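Local atomic coordinates of putative glycoside hydrolase (Parabacteroides distasonis ATCC 8503, PDB entry 3GYC), a protein that probably hydrolyses glycosidic bonds in carbohydrates, using a TIM-barrel fold of the cellulase-like kind, though its natural substrate is not established. Residues H233-A238 against K281-K286; L329-A334 against V341-S346; D259-V264 against P316-D321. All blocks are in the same frame, centred on the assembly; numbering follows the deposited sequence.

Contact 1: H233-A238 against K281-K286; sequences HHIWMA and KLLTDK
With chi1 of -64° in Ile235 and 180° in Leu283, Ile235 CG2 and Leu283 CG both lie opposite the backbone N of their own residues. The methyl Ile235 CG2 thereby reaches Leu283 CD1 at 3.9 Å, with the two side chains slanting across one another. The same Leu283 CD1 lies 4.0 Å from the backbone N of Met237, so one methyl of the leucine covers both a side chain and the main chain of the opposing loop.

Lys286, one helical turn after Leu283, adds its aliphatic root: its CG is 4.0 Å from Ile235 CG2. Beyond CG the chain bends at each of its three remaining torsions, and the ammonium group is hydrogen-bonded to Gln240 OE1 and the carbonyl oxygen of Gly215. Lysine suits this border because its methylenes can pack against isoleucine while its charge is held by oxygens elsewhere.

Met237, a selenomethionine here, comes close through its backbone end. Met237 CA is 4.8 Å from Leu283 CA, and Met237 CB is 4.3 Å from Leu283 CB; SE and CE lead away from this helix segment, and the side chain also touches Phe245 and Leu326.

The loop that follows strand 231-232 is thus laid against helix 276-297, in the helical layer round the barrel. The neighbouring His234 is hydrogen-bonded to Glu161 and Glu232, and Ile235 pairs through its backbone with Glu305. Glu161 and Glu305 follow strands four and seven, where related TIM-barrel glycosidases often carry their two catalytic carboxylates; such a role is not established here.

No hydrogen bond crosses the interface, so cohesion rests on methyl and methylene groups, while the ammonium group of Lys286, the one charged side chain that takes part, is hydrogen-bonded beyond the two segments.

Contact 2: L329-A334 against V341-S346; sequences LGTITA and VGVATS
This is a buried helix-to-strand contact inside a beta-alpha-beta unit: Thr331 of helix 321-337 packs on Val343 and Thr345, at the end of strand 340-343 and just beyond it. The unit runs from strand 301-303 through the helix to strand 340-343, the last two parallel strands of the TIM barrel, so the helix here lies over the strand it leads into.

Thr331 carries the contact with both of its branches. Its methyl CG2, anti to the backbone N, reaches Val343 CG1 at 4.0 Å and Thr345 CG2 at 4.2 Å. Its hydroxyl OG1, at chi1 -56°, lies beside the backbone N and comes within 3.3 Å of Thr345 CA, a close approach to a carbon. Although Ala344 O is 3.6 Å from Thr331 OG1, the hydroxyl is hydrogen-bonded back to Cys327 O, one turn earlier in its own helix, and Ala344 O is engaged by Trp307 NE1.

Threonine suits this place because it offers a methyl to the valine yet can hide its hydroxyl against the helix backbone. Thr333 takes no part in the contact with the strand but packs towards Thr284 of helix 276-297; its OG1 donates to Leu329 O at 2.7 Å, from 43° out of the carbonyl plane, and that oxygen also accepts the amide of Thr333. Thr345 instead pairs its OG1 with Tyr51 OH.

The hydroxyls of Thr331 and Thr345 are both bonded to groups outside the two segments, so the two threonines can be buried here with no hydrogen bond between the segments.

Contact 3: D259-V264 against P316-D321; sequences DDYKNV and PLLKWD
Leu318, whose CB is directed toward helix 259-273, divides its two methyls between two residues of that helix, crossing each side chain at about a right angle. Leu318 CD1 goes to the Tyr261 ring, lying 3.9 Å from CE1 and 4.0 Å from CD1 of the tyrosine; it approaches the ring obliquely, near the CD1-CE1 side. Leu318 CD2 goes to Val264, whose CG1 is 3.9 Å away.

Tyr261 and Val264 are three residues apart, and hence present neighbouring side chains on one side of the helix. Val264 places CG1 anti to its backbone N, chi1 175°, which turns this methyl to the leucine. The tyrosine has an unusual first torsion of -100°, and its ring end leans nearer to the loop than its CB would suggest. Leucine suits the place because its fork presents two methyls, one to each neighbour.

The polar end of Tyr261 is held apart from this contact by a hydrogen bond between its OH and Gln80 OE1, and Lys313 makes a cation-pi interaction with the ring.

The contact lies towards the outside of the barrel, where the long loop from strand 301-303 to helix 321-337 passes helix 259-273. Leu318 also touches Val265 of that helix, and Asp321, at the start of helix 321-337, forms a salt bridge with Arg273, the last residue of helix 259-273.

From the N terminus the chain first meets 233-238, after the sixth barrel strand, then 259-264, and closes contact 1 at 281-286, looping out 42 residues that are mostly helical. Contact 3 opens inside that loop and closes at 316-321, beyond strand 301-303, so contacts 1 and 3 cross. Contact 2 follows both in series, a short local closure with only six residues between its segments. Contacts 1 and 2 touch, Thr284 CG2 lying 3.5 Å from Thr333 OG1, where helices 276-297 and 321-337 pack together. Contact 3, its centre about 21 Å from that of contact 1 and about 24 Å from that of contact 2, ties helix 259-273 to the loop between strand 301-303 and helix 321-337.

Contact 1: H233-A238 against K281-K286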
loop_
_atom_site.group_PDB
_atom_site.type_symbol
_atom_site.label_atom_id
_atom_site.label_comp_id
_atom_site.label_asym_id
_atom_site.label_seq_id
_atom_site.Cartn_x
_atom_site.Cartn_y
_atom_site.Cartn_z
ATOM N N HIS A 233 -0.787 4.615 -6.067
ATOM C CA HIS A 233 -1.189 3.754 -7.149
ATOM C C HIS A 233 -0.334 2.505 -7.180
ATOM O O HIS A 233 0.886 2.571 -7.074
ATOM C CB HIS A 233 -1.159 4.476 -8.493
ATOM C CG HIS A 233 -2.171 3.926 -9.446
ATOM N ND1 HIS A 233 -3.459 4.408 -9.499
ATOM C CD2 HIS A 233 -2.128 2.856 -10.272
ATOM C CE1 HIS A 233 -4.153 3.690 -10.365
ATOM N NE2 HIS A 233 -3.370 2.736 -10.841
ATOM N N HIS A 234 -0.994 1.355 -7.291
ATOM C CA HIS A 234 -0.298 0.077 -7.271
ATOM C C HIS A 234 -0.005 -0.342 -8.707
ATOM O O HIS A 234 -0.897 -0.324 -9.542
ATOM C CB HIS A 234 -1.122 -0.968 -6.515
ATOM C CG HIS A 234 -1.475 -0.551 -5.113
ATOM N ND1 HIS A 234 -2.387 -1.239 -4.337
ATOM C CD2 HIS A 234 -1.053 0.500 -4.359
ATOM C CE1 HIS A 234 -2.460 -0.669 -3.143
ATOM N NE2 HIS A 234 -1.692 0.409 -3.140
ATOM N N ILE A 235 1.258 -0.678 -8.982
ATOM C CA ILE A 235 1.724 -0.945 -10.351
ATOM C C ILE A 235 2.603 -2.167 -10.403
ATOM O O ILE A 235 3.684 -2.183 -9.824
ATOM C CB ILE A 235 2.564 0.233 -10.908
ATOM C CG1 ILE A 235 1.721 1.484 -11.037
ATOM C CG2 ILE A 235 3.142 -0.068 -12.318
ATOM C CD1 ILE A 235 2.529 2.744 -11.419
ATOM N N TRP A 236 2.151 -3.173 -11.139
ATOM C CA TRP A 236 2.933 -4.388 -11.358
ATOM C C TRP A 236 3.009 -4.758 -12.835
ATOM O O TRP A 236 2.006 -4.706 -13.528
ATOM C CB TRP A 236 2.294 -5.560 -10.682
ATOM C CG TRP A 236 2.234 -5.513 -9.174
ATOM C CD1 TRP A 236 3.223 -5.864 -8.293
ATOM C CD2 TRP A 236 1.100 -5.200 -8.419
ATOM N NE1 TRP A 236 2.755 -5.770 -7.012
ATOM C CE2 TRP A 236 1.455 -5.333 -7.057
ATOM C CE3 TRP A 236 -0.197 -4.792 -8.750
ATOM C CZ2 TRP A 236 0.541 -5.097 -6.019
ATOM C CZ3 TRP A 236 -1.111 -4.540 -7.704
ATOM C CH2 TRP A 236 -0.734 -4.695 -6.371
HETATM N N MSE A 237 4.204 -5.148 -13.270
HETATM C CA MSE A 237 4.454 -5.692 -14.604
HETATM C C MSE A 237 3.491 -6.828 -14.956
HETATM O O MSE A 237 2.980 -6.941 -16.102
HETATM C CB MSE A 237 5.873 -6.269 -14.623
HETATM C CG MSE A 237 6.271 -7.012 -15.936
HETATM SE SE MSE A 237 5.593 -8.862 -16.210
HETATM C CE MSE A 237 6.473 -9.857 -14.811
ATOM N N ALA A 238 3.276 -7.696 -13.975
ATOM C CA ALA A 238 2.423 -8.855 -14.141
ATOM C C ALA A 238 0.982 -8.538 -14.558
ATOM O O ALA A 238 0.329 -9.391 -15.171
ATOM C CB ALA A 238 2.446 -9.716 -12.873
ATOM N N LYS A 281 9.422 -3.174 -20.768
ATOM C CA LYS A 281 8.847 -2.000 -21.462
ATOM C C LYS A 281 7.396 -1.762 -21.025
ATOM O O LYS A 281 7.000 -0.618 -20.843
ATOM C CB LYS A 281 8.988 -2.079 -22.996
ATOM N N LEU A 282 6.610 -2.823 -20.859
ATOM C CA LEU A 282 5.241 -2.668 -20.337
ATOM C C LEU A 282 5.253 -1.949 -18.982
ATOM O O LEU A 282 4.487 -1.007 -18.747
ATOM C CB LEU A 282 4.543 -4.033 -20.181
ATOM C CG LEU A 282 4.219 -4.794 -21.461
ATOM C CD1 LEU A 282 3.528 -6.159 -21.150
ATOM C CD2 LEU A 282 3.354 -3.929 -22.354
ATOM N N LEU A 283 6.150 -2.378 -18.097
ATOM C CA LEU A 283 6.288 -1.760 -16.759
ATOM C C LEU A 283 6.667 -0.259 -16.822
ATOM O O LEU A 283 5.926 0.597 -16.305
ATOM C CB LEU A 283 7.343 -2.501 -15.943
ATOM C CG LEU A 283 7.612 -1.969 -14.521
ATOM C CD1 LEU A 283 6.307 -1.830 -13.768
ATOM C CD2 LEU A 283 8.602 -2.926 -13.864
ATOM N N THR A 284 7.796 0.043 -17.474
ATOM C CA THR A 284 8.302 1.416 -17.537
ATOM C C THR A 284 7.350 2.365 -18.301
ATOM O O THR A 284 7.267 3.542 -17.986
ATOM C CB THR A 284 9.740 1.465 -18.086
ATOM O OG1 THR A 284 9.772 0.910 -19.410
ATOM C CG2 THR A 284 10.673 0.685 -17.161
ATOM N N ASP A 285 6.605 1.845 -19.271
ATOM C CA ASP A 285 5.622 2.646 -19.987
ATOM C C ASP A 285 4.472 3.080 -19.091
ATOM O O ASP A 285 3.999 4.217 -19.163
ATOM C CB ASP A 285 5.110 1.901 -21.227
ATOM C CG ASP A 285 6.087 1.982 -22.395
ATOM O OD1 ASP A 285 7.105 2.717 -22.283
ATOM O OD2 ASP A 285 5.829 1.331 -23.437
ATOM N N LYS A 286 4.020 2.182 -18.235
ATOM C CA LYS A 286 2.977 2.523 -17.271
ATOM C C LYS A 286 3.469 3.556 -16.232
ATOM O O LYS A 286 2.747 4.508 -15.890
ATOM C CB LYS A 286 2.503 1.259 -16.534
ATOM C CG LYS A 286 1.403 1.500 -15.508
ATOM C CD LYS A 286 0.228 2.301 -16.002
ATOM C CE LYS A 286 -0.486 1.649 -17.130
ATOM N NZ LYS A 286 -1.040 0.308 -16.712
#

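Contact 2: L329-A334 against V341-S346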
loop_
_atom_site.group_PDB
_atom_site.type_symbol
_atom_site.label_atom_id
_atom_site.label_comp_id
_atom_site.label_asym_id
_atom_site.label_seq_id
_atom_site.Cartn_x
_atom_site.Cartn_y
_atom_site.Cartn_z
ATOM N N LEU A 329 14.319 -2.085 -11.534
ATOM C CA LEU A 329 13.986 -1.273 -12.696
ATOM C C LEU A 329 12.824 -0.330 -12.391
ATOM O O LEU A 329 12.902 0.882 -12.655
ATOM C CB LEU A 329 13.661 -2.149 -13.903
ATOM C CG LEU A 329 13.198 -1.407 -15.147
ATOM C CD1 LEU A 329 14.312 -0.513 -15.675
ATOM C CD2 LEU A 329 12.745 -2.382 -16.232
ATOM N N GLY A 330 11.760 -0.887 -11.814
ATOM C CA GLY A 330 10.579 -0.116 -11.447
ATOM C C GLY A 330 10.940 1.037 -10.536
ATOM O O GLY A 330 10.549 2.193 -10.793
ATOM N N THR A 331 11.708 0.727 -9.486
ATOM C CA THR A 331 12.098 1.722 -8.488
ATOM C C THR A 331 12.860 2.898 -9.090
ATOM O O THR A 331 12.463 4.043 -8.906
ATOM C CB THR A 331 12.962 1.107 -7.380
ATOM O OG1 THR A 331 12.264 0.017 -6.772
ATOM C CG2 THR A 331 13.280 2.141 -6.330
ATOM N N ILE A 332 13.940 2.579 -9.814
ATOM C CA ILE A 332 14.795 3.576 -10.452
ATOM C C ILE A 332 14.025 4.413 -11.484
ATOM O O ILE A 332 14.236 5.622 -11.581
ATOM C CB ILE A 332 16.067 2.894 -11.069
ATOM C CG1 ILE A 332 16.987 2.389 -9.929
ATOM C CG2 ILE A 332 16.824 3.855 -11.947
ATOM C CD1 ILE A 332 18.134 1.476 -10.432
ATOM N N THR A 333 13.123 3.782 -12.231
ATOM C CA THR A 333 12.298 4.474 -13.241
ATOM C C THR A 333 11.347 5.478 -12.589
ATOM O O THR A 333 11.260 6.660 -13.009
ATOM C CB THR A 333 11.462 3.462 -14.105
ATOM O OG1 THR A 333 12.327 2.483 -14.701
ATOM C CG2 THR A 333 10.679 4.180 -15.206
ATOM N N ALA A 334 10.666 5.022 -11.536
ATOM C CA ALA A 334 9.730 5.891 -10.801
ATOM C C ALA A 334 10.474 7.067 -10.147
ATOM O O ALA A 334 10.071 8.228 -10.283
ATOM C CB ALA A 334 8.982 5.120 -9.763
ATOM N N VAL A 341 6.823 10.917 -4.125
ATOM C CA VAL A 341 7.282 11.389 -2.813
ATOM C C VAL A 341 7.510 10.218 -1.852
ATOM O O VAL A 341 8.165 10.365 -0.824
ATOM C CB VAL A 341 6.271 12.421 -2.186
ATOM C CG1 VAL A 341 6.173 13.683 -3.072
ATOM C CG2 VAL A 341 4.908 11.804 -2.000
ATOM N N GLY A 342 6.966 9.062 -2.211
ATOM C CA GLY A 342 7.114 7.820 -1.476
ATOM C C GLY A 342 7.258 6.675 -2.471
ATOM O O GLY A 342 6.342 6.404 -3.249
ATOM N N VAL A 343 8.399 5.988 -2.449
ATOM C CA VAL A 343 8.649 4.902 -3.371
ATOM C C VAL A 343 9.048 3.633 -2.638
ATOM O O VAL A 343 9.859 3.713 -1.769
ATOM C CB VAL A 343 9.777 5.280 -4.352
ATOM C CG1 VAL A 343 9.931 4.179 -5.419
ATOM C CG2 VAL A 343 9.518 6.627 -4.974
ATOM N N ALA A 344 8.387 2.490 -2.940
ATOM C CA ALA A 344 8.711 1.184 -2.397
ATOM C C ALA A 344 9.519 0.457 -3.476
ATOM O O ALA A 344 9.388 0.771 -4.660
ATOM C CB ALA A 344 7.462 0.388 -2.086
ATOM N N THR A 345 10.355 -0.472 -3.054
ATOM C CA THR A 345 11.139 -1.300 -3.967
ATOM C C THR A 345 10.298 -2.509 -4.334
ATOM O O THR A 345 10.440 -3.040 -5.439
ATOM C CB THR A 345 12.464 -1.742 -3.333
ATOM O OG1 THR A 345 12.184 -2.428 -2.111
ATOM C CG2 THR A 345 13.380 -0.526 -3.094
ATOM N N SER A 346 9.419 -2.939 -3.424
ATOM C CA SER A 346 8.435 -4.004 -3.725
ATOM C C SER A 346 7.436 -4.203 -2.602
ATOM O O SER A 346 7.678 -3.723 -1.494
ATOM C CB SER A 346 9.132 -5.350 -3.977
ATOM O OG SER A 346 9.494 -5.999 -2.775
#

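Contact 3: D259-V264 against P316-D321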
loop_
_atom_site.group_PDB
_atom_site.type_symbol
_atom_site.label_atom_id
_atom_site.label_comp_id
_atom_site.label_asym_id
_atom_site.label_seq_id
_atom_site.Cartn_x
_atom_site.Cartn_y
_atom_site.Cartn_z
ATOM N N ASP A 259 -2.867 -24.724 -6.641
ATOM C CA ASP A 259 -2.672 -24.900 -8.086
ATOM C C ASP A 259 -2.119 -23.694 -8.836
ATOM O O ASP A 259 -1.241 -23.856 -9.641
ATOM C CB ASP A 259 -3.974 -25.388 -8.682
ATOM C CG ASP A 259 -4.492 -26.620 -7.948
ATOM O OD1 ASP A 259 -4.454 -27.712 -8.578
ATOM O OD2 ASP A 259 -4.838 -26.535 -6.716
ATOM N N ASP A 260 -2.611 -22.493 -8.542
ATOM C CA ASP A 260 -2.093 -21.233 -9.136
ATOM C C ASP A 260 -0.596 -21.071 -8.878
ATOM O O ASP A 260 0.166 -20.811 -9.822
ATOM C CB ASP A 260 -2.869 -19.990 -8.618
ATOM C CG ASP A 260 -4.277 -19.870 -9.240
ATOM O OD1 ASP A 260 -4.674 -20.796 -9.947
ATOM O OD2 ASP A 260 -4.979 -18.853 -9.061
ATOM N N TYR A 261 -0.160 -21.277 -7.635
ATOM C CA TYR A 261 1.273 -21.180 -7.359
ATOM C C TYR A 261 2.093 -22.238 -8.077
ATOM O O TYR A 261 3.277 -22.007 -8.422
ATOM C CB TYR A 261 1.601 -21.205 -5.873
ATOM C CG TYR A 261 1.865 -19.828 -5.290
ATOM C CD1 TYR A 261 2.982 -19.111 -5.678
ATOM C CD2 TYR A 261 1.024 -19.257 -4.365
ATOM C CE1 TYR A 261 3.235 -17.875 -5.206
ATOM C CE2 TYR A 261 1.288 -17.988 -3.853
ATOM C CZ TYR A 261 2.411 -17.320 -4.247
ATOM O OH TYR A 261 2.719 -16.072 -3.781
ATOM N N LYS A 262 1.499 -23.402 -8.275
ATOM C CA LYS A 262 2.188 -24.440 -9.021
ATOM C C LYS A 262 2.469 -23.958 -10.464
ATOM O O LYS A 262 3.484 -24.306 -11.036
ATOM C CB LYS A 262 1.405 -25.755 -9.016
ATOM C CG LYS A 262 1.492 -26.503 -7.683
ATOM C CD LYS A 262 0.567 -27.741 -7.700
ATOM C CE LYS A 262 0.612 -28.529 -6.427
ATOM N NZ LYS A 262 1.918 -29.206 -6.188
ATOM N N ASN A 263 1.565 -23.175 -11.030
ATOM C CA ASN A 263 1.783 -22.601 -12.372
ATOM C C ASN A 263 2.870 -21.519 -12.314
ATOM O O ASN A 263 3.602 -21.359 -13.254
ATOM C CB ASN A 263 0.498 -22.005 -12.919
ATOM C CG ASN A 263 -0.478 -23.047 -13.332
ATOM O OD1 ASN A 263 -0.113 -24.186 -13.495
ATOM N ND2 ASN A 263 -1.717 -22.674 -13.501
ATOM N N VAL A 264 2.960 -20.781 -11.213
ATOM C CA VAL A 264 4.012 -19.751 -11.076
ATOM C C VAL A 264 5.384 -20.458 -11.092
ATOM O O VAL A 264 6.315 -20.047 -11.822
ATOM C CB VAL A 264 3.818 -18.867 -9.812
ATOM C CG1 VAL A 264 4.994 -17.881 -9.628
ATOM C CG2 VAL A 264 2.513 -18.099 -9.914
ATOM N N PRO A 316 9.912 -23.559 -2.328
ATOM C CA PRO A 316 10.781 -24.330 -3.178
ATOM C C PRO A 316 10.586 -23.974 -4.666
ATOM O O PRO A 316 9.463 -23.866 -5.170
ATOM C CB PRO A 316 10.315 -25.798 -2.941
ATOM C CG PRO A 316 8.919 -25.673 -2.476
ATOM C CD PRO A 316 8.991 -24.438 -1.576
ATOM N N LEU A 317 11.709 -23.814 -5.341
ATOM C CA LEU A 317 11.757 -23.560 -6.769
ATOM C C LEU A 317 11.274 -22.158 -7.185
ATOM O O LEU A 317 11.178 -21.877 -8.382
ATOM C CB LEU A 317 11.051 -24.677 -7.540
ATOM C CG LEU A 317 11.506 -26.138 -7.333
ATOM C CD1 LEU A 317 10.551 -27.055 -8.084
ATOM C CD2 LEU A 317 12.937 -26.401 -7.809
ATOM N N LEU A 318 11.001 -21.268 -6.236
ATOM C CA LEU A 318 10.745 -19.876 -6.610
ATOM C C LEU A 318 12.035 -19.050 -6.384
ATOM O O LEU A 318 12.487 -18.831 -5.251
ATOM C CB LEU A 318 9.528 -19.234 -5.913
ATOM C CG LEU A 318 8.118 -19.745 -6.308
ATOM C CD1 LEU A 318 6.988 -18.934 -5.596
ATOM C CD2 LEU A 318 7.897 -19.713 -7.821
ATOM N N LYS A 319 12.596 -18.557 -7.466
ATOM C CA LYS A 319 13.804 -17.707 -7.399
ATOM C C LYS A 319 13.397 -16.244 -7.333
ATOM O O LYS A 319 12.428 -15.823 -7.964
ATOM C CB LYS A 319 14.731 -17.943 -8.609
ATOM C CG LYS A 319 15.314 -19.355 -8.713
ATOM C CD LYS A 319 15.963 -19.601 -10.080
ATOM N N TRP A 320 14.142 -15.472 -6.554
ATOM C CA TRP A 320 13.858 -14.057 -6.386
ATOM C C TRP A 320 14.643 -13.180 -7.312
ATOM O O TRP A 320 14.305 -12.007 -7.446
ATOM C CB TRP A 320 14.169 -13.612 -4.952
ATOM C CG TRP A 320 13.192 -14.112 -3.937
ATOM C CD1 TRP A 320 13.259 -15.283 -3.258
ATOM C CD2 TRP A 320 11.998 -13.458 -3.490
ATOM N NE1 TRP A 320 12.201 -15.385 -2.393
ATOM C CE2 TRP A 320 11.396 -14.294 -2.542
ATOM C CE3 TRP A 320 11.377 -12.257 -3.815
ATOM C CZ2 TRP A 320 10.210 -13.947 -1.878
ATOM C CZ3 TRP A 320 10.194 -11.895 -3.138
ATOM C CH2 TRP A 320 9.612 -12.761 -2.216
ATOM N N ASP A 321 15.691 -13.703 -7.944
ATOM C CA ASP A 321 16.540 -12.834 -8.752
ATOM C C ASP A 321 15.869 -12.019 -9.849
ATOM O O ASP A 321 16.046 -10.793 -9.910
ATOM C CB ASP A 321 17.822 -13.537 -9.250
ATOM C CG ASP A 321 17.577 -14.730 -10.186
ATOM O OD1 ASP A 321 16.430 -15.095 -10.553
ATOM O OD2 ASP A 321 18.613 -15.311 -10.562
#